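Local structure of chromosome-partitioning ATPase Soj (Thermus thermophilus, 1WCV) at residues 55-60 against 82-87; 51-56 against 219-224; 37-42 against 113-118. The protein hydrolyses ATP and, when ATP is bound, assembles cooperatively on double-stranded DNA as a ParA-family ATPase probably involved in chromosome partitioning. All coordinates share one frame; numbering follows the deposited sequence.

How the interactions relate
Of the contacting segments, strand 38-42 is the first met from the N terminus; interaction 3 pairs it with strand 114-118, closing a loop of seventy residues in the centre of the sheet. Interaction 1 lies wholly within that loop: 55-60, which follows helix 48-52, folds back on the end of strand 80-83, the other neighbour of strand 38-42. Interaction 2, its range overlapping that of interaction 1 at Val55 and Arg56, leaves the loop and so crosses interaction 3: it ties the end of helix 48-52 to 219-224, the connection from helix 210-218 into helix 222-225. Leu53 of interaction 2 packs near both Leu82 and Leu40, bringing the three contacts together.

Interaction 1: 55-60 against 82-87; sequences VRAERG and LLPATP
Gly60 and Pro84 make the closest backbone approach, their CA atoms 4.8 Å apart, where the irregular chain of 55-60 bends over the end of strand 80-83 and the extended residues that follow it. Here the main chains meet without a direct hydrogen bond: Gly60 CA lies 3.1 Å from Pro84 O, a close fit at a residue with no side chain. Arg59 O touches the proline ring at Pro84 CG, 3.4 Å away, and is buried by the contact with no polar partner in the model.

The side chains meet in a row along this line. Val55 and Leu82 reach toward each other tip to tip, Val55 CG2 lying 3.7 Å from Leu82 CD2. Next, Ala57 CB sits 4.1 Å from Pro84 CG, so the ring is touched by both an alanine methyl and a carbonyl. The methyl of Thr86 takes the far end, with CG2 a short 3.1 Å from Ala57 O; chi1 of 56° sends this methyl anti to the carbonyl carbon while OG1 makes a weak bond to Asp88 N. Leu83 starts off away from the loop, yet its CD2 methyl curls back to 3.5 Å from Gly60 C. The guanidinium of Arg59 turns elsewhere, to a salt bridge with Glu68.

Leu83 also packs on Val61 and Leu64 of helix 61-65, and Pro84 is backbone-bonded to Val61. His75 of strand 75-77 touches Val55, Ala57 and Pro84, while Leu83 pairs through its backbone with Leu40 and Asp42 of strand 38-42.

Interaction 2: 51-56 against 219-224; sequences SGLGVR and GKTIAQ
Ser51 O points into the turn that ends helix 48-52, 4.0 Å from Gly219 CA, while it accepts a hydrogen bond from Gly54 N. The carbonyl of Gly52 does more of the joining. It receives a CA-H...O contact from Gly219, CA to O 3.3 Å, and although Lys220 N is also near, the angle is too poor for a hydrogen bond. A water links the two segments instead, donating to Gly52 O at 2.9 Å and to Lys220 O at 2.7 Å.

Two helix C-termini abut here, each finished by a Schellman motif whose glycine has positive phi: Gly54 (68°) closes helix 48-52, and Gly219 (70°) closes helix 210-218, which follows the nucleotide-binding Pro207 and Asn209. Gly54 CA and Gly219 CA come within 4.1 Å, an approach that leaves little room between the backbones.

Leu53 holds CG anti to its carbonyl carbon (chi1 -72°), which turns CD2 obliquely across Thr221 CG2 at 3.8 Å; it also meets Ile25, Phe80 and Leu82. Thr221 is the N-cap of helix 222-225 and forms a capping box with Gln224: OG1 accepts from Gln224 N, and Gln224 OE1 takes Thr221 N on an in-plane lone pair at 3.0 Å. Asp78 is a further hydrogen-bond partner of Thr221 OG1.

The Leu53-Gly54 peptide lies against the carbonyl of Gly219, Leu53 C being 3.3 Å from Gly219 O.

Interaction 3: 37-42 against 113-118; sequences RVLLVD and DLVLLD
Leu39 and Val41 alternate with Leu114 and Leu116 in the hydrogen bonding of two central parallel strands of a P-loop NTPase sheet, crossing at -16°. The middle is tight: Leu116 is bonded through both its N-H (to Leu39 O) and its C=O (from Val41 N), each 2.8 Å. Leu40 CD1 crosses over Leu116 CB at 3.7 Å, on the face covered by Ile25 and Ala28 of helix 18-33. On the reverse face Val41 and Leu117 run side by side, Val41 CB 3.7 Å from Leu117 CD2.

The N-terminal end is the solvent side, held by polar contacts. Arg37 N gives a nearly straight bond (176°) to the anti lone pair of Asp113 OD2. With CG anti to the carbonyl carbon and the chain extended to NE, Arg37 brings NH2 to the same OD2 in a salt bridge, its guanidinium plane 36° from the carboxylate. Arg37 O accepts from both Asp113 N and Leu114 N.

At the other end Asp118, probably the Walker B aspartate, holds Lys20 by a salt bridge and Thr21, a magnesium ligand, by a hydrogen bond; Asp42 OD2 bonds Thr50. Between the carboxylates a water lies 2.7 Å from Asp42 OD1 and 2.6 Å from Asp118 OD2.

Interaction 1: 55-60 against 82-87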
loop_
_atom_site.group_PDB
_atom_site.type_symbol
_atom_site.label_atom_id
_atom_site.label_comp_id
_atom_site.label_asym_id
_atom_site.label_seq_id
_atom_site.Cartn_x
_atom_site.Cartn_y
_atom_site.Cartn_z
ATOM N N VAL A 55 3.440 15.330 -26.523
ATOM C CA VAL A 55 3.087 16.694 -26.881
ATOM C C VAL A 55 4.286 17.442 -27.449
ATOM O O VAL A 55 5.423 17.242 -27.022
ATOM C CB VAL A 55 2.529 17.462 -25.664
ATOM C CG1 VAL A 55 2.272 18.920 -26.028
ATOM C CG2 VAL A 55 1.242 16.803 -25.193
ATOM N N ARG A 56 4.013 18.297 -28.426
ATOM C CA ARG A 56 5.046 19.086 -29.081
ATOM C C ARG A 56 4.479 20.473 -29.366
ATOM O O ARG A 56 3.918 20.715 -30.434
ATOM C CB ARG A 56 5.464 18.403 -30.386
ATOM C CG ARG A 56 6.525 19.140 -31.182
ATOM C CD ARG A 56 6.865 18.382 -32.458
ATOM N NE ARG A 56 7.857 19.078 -33.274
ATOM C CZ ARG A 56 7.666 20.269 -33.834
ATOM N NH1 ARG A 56 8.629 20.823 -34.559
ATOM N NH2 ARG A 56 6.514 20.907 -33.672
ATOM N N ALA A 57 4.622 21.376 -28.400
ATOM C CA ALA A 57 4.112 22.734 -28.543
ATOM C C ALA A 57 5.230 23.766 -28.485
ATOM O O ALA A 57 6.333 23.477 -28.026
ATOM C CB ALA A 57 3.085 23.020 -27.453
ATOM N N GLU A 58 4.935 24.972 -28.957
ATOM C CA GLU A 58 5.914 26.049 -28.956
ATOM C C GLU A 58 5.479 27.107 -27.949
ATOM O O GLU A 58 6.146 28.123 -27.761
ATOM C CB GLU A 58 6.033 26.655 -30.357
ATOM C CG GLU A 58 7.241 27.565 -30.544
ATOM C CD GLU A 58 7.461 27.961 -31.994
ATOM O OE1 GLU A 58 8.428 28.704 -32.269
ATOM O OE2 GLU A 58 6.669 27.529 -32.860
ATOM N N ARG A 59 4.347 26.847 -27.306
ATOM C CA ARG A 59 3.797 27.742 -26.299
ATOM C C ARG A 59 3.644 26.942 -25.011
ATOM O O ARG A 59 3.082 25.847 -25.021
ATOM C CB ARG A 59 2.435 28.274 -26.751
ATOM C CG ARG A 59 2.493 29.166 -27.983
ATOM C CD ARG A 59 1.107 29.423 -28.552
ATOM N NE ARG A 59 0.201 30.030 -27.580
ATOM C CZ ARG A 59 0.383 31.226 -27.028
ATOM N NH1 ARG A 59 -0.496 31.694 -26.153
ATOM N NH2 ARG A 59 1.444 31.953 -27.351
ATOM N N GLY A 60 4.150 27.482 -23.907
ATOM C CA GLY A 60 4.056 26.770 -22.646
ATOM C C GLY A 60 3.954 27.631 -21.402
ATOM O O GLY A 60 3.423 28.744 -21.430
ATOM N N LEU A 82 -2.671 19.527 -19.867
ATOM C CA LEU A 82 -1.237 19.741 -19.685
ATOM C C LEU A 82 -0.802 21.140 -20.112
ATOM O O LEU A 82 -1.151 21.604 -21.195
ATOM C CB LEU A 82 -0.436 18.729 -20.505
ATOM C CG LEU A 82 1.058 19.058 -20.656
ATOM C CD1 LEU A 82 1.821 18.633 -19.392
ATOM C CD2 LEU A 82 1.620 18.355 -21.875
ATOM N N LEU A 83 -0.052 21.811 -19.243
ATOM C CA LEU A 83 0.496 23.126 -19.558
ATOM C C LEU A 83 1.942 22.732 -19.847
ATOM O O LEU A 83 2.756 22.603 -18.938
ATOM C CB LEU A 83 0.421 24.053 -18.345
ATOM C CG LEU A 83 0.356 25.551 -18.659
ATOM C CD1 LEU A 83 0.627 26.339 -17.393
ATOM C CD2 LEU A 83 1.373 25.914 -19.730
ATOM N N PRO A 84 2.264 22.503 -21.127
ATOM C CA PRO A 84 3.593 22.099 -21.584
ATOM C C PRO A 84 4.775 23.013 -21.303
ATOM O O PRO A 84 4.622 24.188 -20.967
ATOM C CB PRO A 84 3.382 21.880 -23.078
ATOM C CG PRO A 84 2.370 22.904 -23.408
ATOM C CD PRO A 84 1.384 22.769 -22.280
ATOM N N ALA A 85 5.961 22.433 -21.444
ATOM C CA ALA A 85 7.211 23.141 -21.248
ATOM C C ALA A 85 7.943 23.088 -22.579
ATOM O O ALA A 85 7.790 22.133 -23.344
ATOM C CB ALA A 85 8.038 22.466 -20.160
ATOM N N THR A 86 8.728 24.124 -22.853
ATOM C CA THR A 86 9.488 24.221 -24.093
ATOM C C THR A 86 10.911 24.654 -23.752
ATOM O O THR A 86 11.191 25.041 -22.617
ATOM C CB THR A 86 8.882 25.288 -25.030
ATOM O OG1 THR A 86 8.811 26.543 -24.338
ATOM C CG2 THR A 86 7.484 24.892 -25.465
ATOM N N PRO A 87 11.834 24.581 -24.725
ATOM C CA PRO A 87 13.213 24.996 -24.447
ATOM C C PRO A 87 13.276 26.504 -24.212
ATOM O O PRO A 87 14.353 27.093 -24.106
ATOM C CB PRO A 87 13.963 24.558 -25.705
ATOM C CG PRO A 87 12.915 24.640 -26.772
ATOM C CD PRO A 87 11.713 24.034 -26.087
#

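Interaction 2: 51-56 against 219-224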
loop_
_atom_site.group_PDB
_atom_site.type_symbol
_atom_site.label_atom_id
_atom_site.label_comp_id
_atom_site.label_asym_id
_atom_site.label_seq_id
_atom_site.Cartn_x
_atom_site.Cartn_y
_atom_site.Cartn_z
ATOM N N SER A 51 7.125 15.543 -23.185
ATOM C CA SER A 51 7.558 14.564 -24.165
ATOM C C SER A 51 6.991 13.191 -23.811
ATOM O O SER A 51 6.721 12.367 -24.692
ATOM C CB SER A 51 9.086 14.508 -24.193
ATOM O OG SER A 51 9.537 13.526 -25.106
ATOM N N GLY A 52 6.801 12.954 -22.517
ATOM C CA GLY A 52 6.275 11.673 -22.078
ATOM C C GLY A 52 4.812 11.534 -22.432
ATOM O O GLY A 52 4.233 10.449 -22.352
ATOM N N LEU A 53 4.213 12.648 -22.830
ATOM C CA LEU A 53 2.809 12.678 -23.197
ATOM C C LEU A 53 2.619 12.857 -24.704
ATOM O O LEU A 53 1.499 13.032 -25.177
ATOM C CB LEU A 53 2.105 13.793 -22.427
ATOM C CG LEU A 53 1.928 13.494 -20.932
ATOM C CD1 LEU A 53 1.315 14.692 -20.228
ATOM C CD2 LEU A 53 1.043 12.262 -20.768
ATOM N N GLY A 54 3.722 12.805 -25.445
ATOM C CA GLY A 54 3.665 12.945 -26.891
ATOM C C GLY A 54 3.262 14.326 -27.374
ATOM O O GLY A 54 2.797 14.483 -28.503
ATOM N N VAL A 55 3.440 15.330 -26.523
ATOM C CA VAL A 55 3.087 16.694 -26.881
ATOM C C VAL A 55 4.286 17.442 -27.449
ATOM O O VAL A 55 5.423 17.242 -27.022
ATOM C CB VAL A 55 2.529 17.462 -25.664
ATOM C CG1 VAL A 55 2.272 18.920 -26.028
ATOM C CG2 VAL A 55 1.242 16.803 -25.193
ATOM N N ARG A 56 4.013 18.297 -28.426
ATOM C CA ARG A 56 5.046 19.086 -29.081
ATOM C C ARG A 56 4.479 20.473 -29.366
ATOM O O ARG A 56 3.918 20.715 -30.434
ATOM C CB ARG A 56 5.464 18.403 -30.386
ATOM C CG ARG A 56 6.525 19.140 -31.182
ATOM C CD ARG A 56 6.865 18.382 -32.458
ATOM N NE ARG A 56 7.857 19.078 -33.274
ATOM C CZ ARG A 56 7.666 20.269 -33.834
ATOM N NH1 ARG A 56 8.629 20.823 -34.559
ATOM N NH2 ARG A 56 6.514 20.907 -33.672
ATOM N N GLY A 219 5.039 7.973 -25.597
ATOM C CA GLY A 219 4.297 9.205 -25.413
ATOM C C GLY A 219 2.892 8.941 -24.896
ATOM O O GLY A 219 1.953 9.673 -25.208
ATOM N N LYS A 220 2.746 7.889 -24.096
ATOM C CA LYS A 220 1.439 7.545 -23.548
ATOM C C LYS A 220 1.500 7.269 -22.052
ATOM O O LYS A 220 2.530 6.841 -21.530
ATOM C CB LYS A 220 0.877 6.311 -24.254
ATOM C CG LYS A 220 0.694 6.473 -25.751
ATOM C CD LYS A 220 0.158 5.203 -26.397
ATOM C CE LYS A 220 -1.276 4.908 -25.973
ATOM N NZ LYS A 220 -1.823 3.684 -26.628
ATOM N N THR A 221 0.394 7.516 -21.358
ATOM C CA THR A 221 0.359 7.239 -19.924
ATOM C C THR A 221 0.308 5.721 -19.801
ATOM O O THR A 221 0.003 5.029 -20.767
ATOM C CB THR A 221 -0.897 7.816 -19.262
ATOM O OG1 THR A 221 -2.056 7.158 -19.791
ATOM C CG2 THR A 221 -0.992 9.323 -19.510
ATOM N N ILE A 222 0.612 5.189 -18.624
ATOM C CA ILE A 222 0.575 3.743 -18.469
ATOM C C ILE A 222 -0.865 3.229 -18.608
ATOM O O ILE A 222 -1.096 2.077 -18.976
ATOM C CB ILE A 222 1.177 3.307 -17.110
ATOM C CG1 ILE A 222 1.409 1.797 -17.107
ATOM C CG2 ILE A 222 0.261 3.711 -15.962
ATOM C CD1 ILE A 222 2.417 1.336 -18.130
ATOM N N ALA A 223 -1.837 4.085 -18.320
ATOM C CA ALA A 223 -3.233 3.678 -18.459
ATOM C C ALA A 223 -3.553 3.454 -19.943
ATOM O O ALA A 223 -4.355 2.581 -20.294
ATOM C CB ALA A 223 -4.149 4.741 -17.875
ATOM N N GLN A 224 -2.926 4.245 -20.809
ATOM C CA GLN A 224 -3.142 4.124 -22.253
ATOM C C GLN A 224 -2.303 2.997 -22.833
ATOM O O GLN A 224 -2.775 2.226 -23.666
ATOM C CB GLN A 224 -2.757 5.416 -22.987
ATOM C CG GLN A 224 -3.627 6.622 -22.704
ATOM C CD GLN A 224 -3.069 7.887 -23.333
ATOM O OE1 GLN A 224 -1.946 8.302 -23.035
ATOM N NE2 GLN A 224 -3.854 8.507 -24.208
HETATM O O HOH W 1 4.380 8.377 -20.259
#

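Interaction 3: 37-42 against 113-118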
loop_
_atom_site.group_PDB
_atom_site.type_symbol
_atom_site.label_atom_id
_atom_site.label_comp_id
_atom_site.label_asym_id
_atom_site.label_seq_id
_atom_site.Cartn_x
_atom_site.Cartn_y
_atom_site.Cartn_z
ATOM N N ARG A 37 -10.946 17.217 -12.219
ATOM C CA ARG A 37 -10.487 18.082 -13.303
ATOM C C ARG A 37 -9.035 18.308 -12.911
ATOM O O ARG A 37 -8.761 18.908 -11.874
ATOM C CB ARG A 37 -11.219 19.424 -13.305
ATOM C CG ARG A 37 -12.727 19.339 -13.442
ATOM C CD ARG A 37 -13.302 20.706 -13.772
ATOM N NE ARG A 37 -14.691 20.833 -13.349
ATOM C CZ ARG A 37 -15.078 20.899 -12.079
ATOM N NH1 ARG A 37 -16.364 21.013 -11.779
ATOM N NH2 ARG A 37 -14.176 20.861 -11.109
ATOM N N VAL A 38 -8.110 17.837 -13.734
ATOM C CA VAL A 38 -6.698 17.945 -13.403
ATOM C C VAL A 38 -5.821 18.666 -14.409
ATOM O O VAL A 38 -5.933 18.465 -15.616
ATOM C CB VAL A 38 -6.112 16.534 -13.183
ATOM C CG1 VAL A 38 -4.615 16.609 -12.903
ATOM C CG2 VAL A 38 -6.851 15.847 -12.046
ATOM N N LEU A 39 -4.928 19.496 -13.881
ATOM C CA LEU A 39 -3.974 20.227 -14.695
ATOM C C LEU A 39 -2.569 19.767 -14.303
ATOM O O LEU A 39 -2.213 19.782 -13.128
ATOM C CB LEU A 39 -4.087 21.733 -14.450
ATOM C CG LEU A 39 -3.000 22.565 -15.135
ATOM C CD1 LEU A 39 -3.097 22.410 -16.647
ATOM C CD2 LEU A 39 -3.153 24.019 -14.735
ATOM N N LEU A 40 -1.796 19.322 -15.284
ATOM C CA LEU A 40 -0.421 18.909 -15.037
ATOM C C LEU A 40 0.434 19.988 -15.673
ATOM O O LEU A 40 0.275 20.293 -16.856
ATOM C CB LEU A 40 -0.105 17.567 -15.696
ATOM C CG LEU A 40 1.362 17.120 -15.645
ATOM C CD1 LEU A 40 1.803 16.947 -14.196
ATOM C CD2 LEU A 40 1.538 15.815 -16.416
ATOM N N VAL A 41 1.329 20.570 -14.881
ATOM C CA VAL A 41 2.216 21.615 -15.368
ATOM C C VAL A 41 3.651 21.116 -15.397
ATOM O O VAL A 41 4.198 20.714 -14.367
ATOM C CB VAL A 41 2.152 22.863 -14.462
ATOM C CG1 VAL A 41 3.024 23.963 -15.038
ATOM C CG2 VAL A 41 0.710 23.337 -14.311
ATOM N N ASP A 42 4.249 21.122 -16.582
ATOM C CA ASP A 42 5.633 20.698 -16.740
ATOM C C ASP A 42 6.491 21.929 -16.458
ATOM O O ASP A 42 6.478 22.888 -17.233
ATOM C CB ASP A 42 5.889 20.208 -18.168
ATOM C CG ASP A 42 7.232 19.505 -18.313
ATOM O OD1 ASP A 42 8.062 19.609 -17.383
ATOM O OD2 ASP A 42 7.466 18.853 -19.356
ATOM N N ASP A 113 -9.708 20.952 -10.013
ATOM C CA ASP A 113 -9.826 20.364 -8.686
ATOM C C ASP A 113 -8.411 20.163 -8.152
ATOM O O ASP A 113 -8.128 20.449 -6.993
ATOM C CB ASP A 113 -10.514 18.999 -8.749
ATOM C CG ASP A 113 -11.974 19.095 -9.122
ATOM O OD1 ASP A 113 -12.712 19.812 -8.416
ATOM O OD2 ASP A 113 -12.378 18.450 -10.113
ATOM N N LEU A 114 -7.531 19.671 -9.022
ATOM C CA LEU A 114 -6.144 19.397 -8.656
ATOM C C LEU A 114 -5.141 19.858 -9.709
ATOM O O LEU A 114 -5.361 19.707 -10.914
ATOM C CB LEU A 114 -5.957 17.896 -8.431
ATOM C CG LEU A 114 -6.865 17.215 -7.411
ATOM C CD1 LEU A 114 -6.751 15.714 -7.571
ATOM C CD2 LEU A 114 -6.487 17.641 -6.000
ATOM N N VAL A 115 -4.027 20.408 -9.239
ATOM C CA VAL A 115 -2.971 20.888 -10.119
ATOM C C VAL A 115 -1.656 20.223 -9.715
ATOM O O VAL A 115 -1.218 20.363 -8.578
ATOM C CB VAL A 115 -2.808 22.414 -10.002
ATOM C CG1 VAL A 115 -1.793 22.907 -11.033
ATOM C CG2 VAL A 115 -4.160 23.096 -10.197
ATOM N N LEU A 116 -1.054 19.483 -10.639
ATOM C CA LEU A 116 0.215 18.799 -10.366
ATOM C C LEU A 116 1.348 19.565 -11.029
ATOM O O LEU A 116 1.270 19.896 -12.208
ATOM C CB LEU A 116 0.184 17.359 -10.900
ATOM C CG LEU A 116 -0.514 16.295 -10.039
ATOM C CD1 LEU A 116 -1.917 16.741 -9.665
ATOM C CD2 LEU A 116 -0.564 14.979 -10.811
ATOM N N LEU A 117 2.403 19.843 -10.271
ATOM C CA LEU A 117 3.544 20.581 -10.811
ATOM C C LEU A 117 4.774 19.692 -10.858
ATOM O O LEU A 117 5.327 19.361 -9.815
ATOM C CB LEU A 117 3.842 21.788 -9.925
ATOM C CG LEU A 117 2.676 22.699 -9.553
ATOM C CD1 LEU A 117 3.116 23.655 -8.451
ATOM C CD2 LEU A 117 2.198 23.457 -10.788
ATOM N N ASP A 118 5.200 19.306 -12.057
ATOM C CA ASP A 118 6.382 18.462 -12.200
ATOM C C ASP A 118 7.614 19.357 -12.167
ATOM O O ASP A 118 8.009 19.920 -13.184
ATOM C CB ASP A 118 6.326 17.671 -13.508
ATOM C CG ASP A 118 7.400 16.603 -13.585
ATOM O OD1 ASP A 118 7.861 16.147 -12.512
ATOM O OD2 ASP A 118 7.778 16.204 -14.708
HETATM O O HOH W 2 9.088 17.235 -16.704
#